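Long-range contact in probable zinc protease PqqL (Escherichia coli, PDB 6OFT), which probably acts as a zinc-dependent periplasmic endopeptidase of the M16 family, here represented by its first half: residues D30-W35 with V100-T105. Sequence-based numbering, arbitrary orientation.
Sequences DQVNLW and VSLPTT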
# COMPACT_ATOMS: atom_id res chain seq x y z
N ASP A 30 6.77 -12.59 -24.01
CA ASP A 30 7.83 -13.49 -23.55
C ASP A 30 8.50 -13.05 -22.25
O ASP A 30 9.65 -13.41 -22.00
CB ASP A 30 8.88 -13.75 -24.65
CG ASP A 30 8.28 -14.25 -25.94
OD1 ASP A 30 7.44 -15.18 -25.88
OD2 ASP A 30 8.65 -13.71 -27.01
N GLN A 31 7.76 -12.32 -21.41
CA GLN A 31 8.23 -11.88 -20.11
C GLN A 31 7.34 -12.49 -19.04
O GLN A 31 6.15 -12.67 -19.26
CB GLN A 31 8.25 -10.34 -20.00
CG GLN A 31 9.09 -9.82 -18.80
CD GLN A 31 10.59 -9.92 -18.99
OE1 GLN A 31 11.11 -10.17 -20.08
NE2 GLN A 31 11.34 -9.70 -17.92
N VAL A 32 7.94 -12.84 -17.89
CA VAL A 32 7.24 -13.40 -16.73
C VAL A 32 7.82 -12.82 -15.44
O VAL A 32 9.02 -12.57 -15.34
CB VAL A 32 7.27 -14.96 -16.74
CG1 VAL A 32 8.68 -15.51 -16.49
CG2 VAL A 32 6.28 -15.53 -15.73
N ASN A 33 6.95 -12.60 -14.45
CA ASN A 33 7.29 -12.20 -13.10
C ASN A 33 7.07 -13.42 -12.25
O ASN A 33 6.05 -14.12 -12.38
CB ASN A 33 6.42 -11.05 -12.62
CG ASN A 33 6.88 -9.70 -13.08
OD1 ASN A 33 7.94 -9.54 -13.69
ND2 ASN A 33 6.06 -8.69 -12.81
N LEU A 34 8.08 -13.74 -11.43
CA LEU A 34 8.04 -14.86 -10.49
C LEU A 34 8.29 -14.23 -9.14
O LEU A 34 9.36 -13.66 -8.92
CB LEU A 34 9.10 -15.94 -10.82
CG LEU A 34 9.08 -16.57 -12.22
CD1 LEU A 34 10.26 -17.51 -12.38
CD2 LEU A 34 7.76 -17.33 -12.50
N TRP A 35 7.26 -14.22 -8.28
CA TRP A 35 7.35 -13.61 -6.96
C TRP A 35 7.04 -14.63 -5.89
O TRP A 35 5.99 -15.29 -5.96
CB TRP A 35 6.35 -12.44 -6.78
CG TRP A 35 6.61 -11.16 -7.53
CD1 TRP A 35 7.42 -10.97 -8.62
CD2 TRP A 35 5.95 -9.91 -7.30
NE1 TRP A 35 7.35 -9.66 -9.04
CE2 TRP A 35 6.45 -8.99 -8.26
CE3 TRP A 35 4.96 -9.48 -6.39
CZ2 TRP A 35 5.97 -7.67 -8.34
CZ3 TRP A 35 4.53 -8.16 -6.44
CH2 TRP A 35 5.04 -7.26 -7.40
N VAL A 100 11.61 -11.85 -9.17
CA VAL A 100 12.45 -12.08 -10.34
C VAL A 100 11.57 -11.88 -11.61
O VAL A 100 10.48 -12.42 -11.70
CB VAL A 100 13.18 -13.46 -10.36
CG1 VAL A 100 14.10 -13.58 -11.59
CG2 VAL A 100 13.98 -13.71 -9.08
N SER A 101 12.07 -11.09 -12.57
CA SER A 101 11.46 -10.86 -13.87
C SER A 101 12.50 -11.33 -14.89
O SER A 101 13.65 -10.90 -14.83
CB SER A 101 11.17 -9.38 -14.09
OG SER A 101 10.40 -9.21 -15.28
N LEU A 102 12.11 -12.25 -15.78
CA LEU A 102 13.03 -12.78 -16.78
C LEU A 102 12.28 -13.18 -18.05
O LEU A 102 11.06 -13.36 -17.98
CB LEU A 102 13.84 -13.99 -16.19
CG LEU A 102 13.16 -15.37 -16.12
CD1 LEU A 102 14.19 -16.46 -16.09
CD2 LEU A 102 12.24 -15.49 -14.90
N PRO A 103 12.97 -13.40 -19.20
CA PRO A 103 12.27 -13.90 -20.38
C PRO A 103 11.77 -15.34 -20.18
O PRO A 103 12.31 -16.06 -19.34
CB PRO A 103 13.34 -13.88 -21.48
CG PRO A 103 14.47 -13.06 -20.93
CD PRO A 103 14.42 -13.26 -19.46
N THR A 104 10.76 -15.76 -20.96
CA THR A 104 10.24 -17.13 -20.89
C THR A 104 10.89 -18.02 -21.97
O THR A 104 10.68 -19.23 -21.96
CB THR A 104 8.72 -17.14 -21.11
OG1 THR A 104 8.44 -16.53 -22.38
CG2 THR A 104 7.96 -16.43 -20.03
N THR A 105 11.68 -17.42 -22.88
CA THR A 105 12.24 -18.10 -24.05
C THR A 105 13.42 -19.06 -23.75
O THR A 105 13.68 -19.95 -24.57
CB THR A 105 12.59 -17.07 -25.12
OG1 THR A 105 13.33 -16.00 -24.54
CG2 THR A 105 11.33 -16.50 -25.79
O HOH W 1 6.12 -16.88 -24.14
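The hydroxyl OG of Ser101 is gripped twice from the adjacent strand: Gln31 NE2 donates to it at 2.8 Å, and it donates in turn to Asn33 OD1 at 2.9 Å. The first bond is nearly straight (170°) and lies in the amide plane of Gln31; in the second the hydroxyl meets the Asn33 carbonyl almost head-on. Serine suits this place because one small hydroxyl can accept and donate at once. Gln31, with CG anti to its backbone N (chi1 -164°), leaves its strand pointing away, but a bend at chi2 (74°) swings the amide back over the neighbouring strand. Replacing Gln31 by an alanine removes that amide and would probably cost the Ser101 hydroxyl its donor from this strand. Asn33 ND2 hydrogen-bonds Thr382 OG1 of helix 378-391, so both ends of the amide are engaged and its flip is fixed.

On the other face, Val32, Leu34 and Leu102 offer only apolar branches to the buried layer: Leu102 CD2 touches Leu34 CD1 at 3.8 Å and Val32 CG1 at 3.9 Å, and both leucines pack on Val113 of helix 107-122. Backbone bonds pair Val32 with Leu102 and Leu34 with Val100. Beyond Pro103, Thr104 N reaches Asp30 O at 2.8 Å from above the carbonyl plane. Threonine serves two ways here, CG2 against Val32 and OG1 on a water shared with Asp30 OD1. Such antiparallel pairing of strands 31-38 and 96-103, with helices on both faces, belongs to the mixed alpha/beta sheet of the M16 peptidase domain.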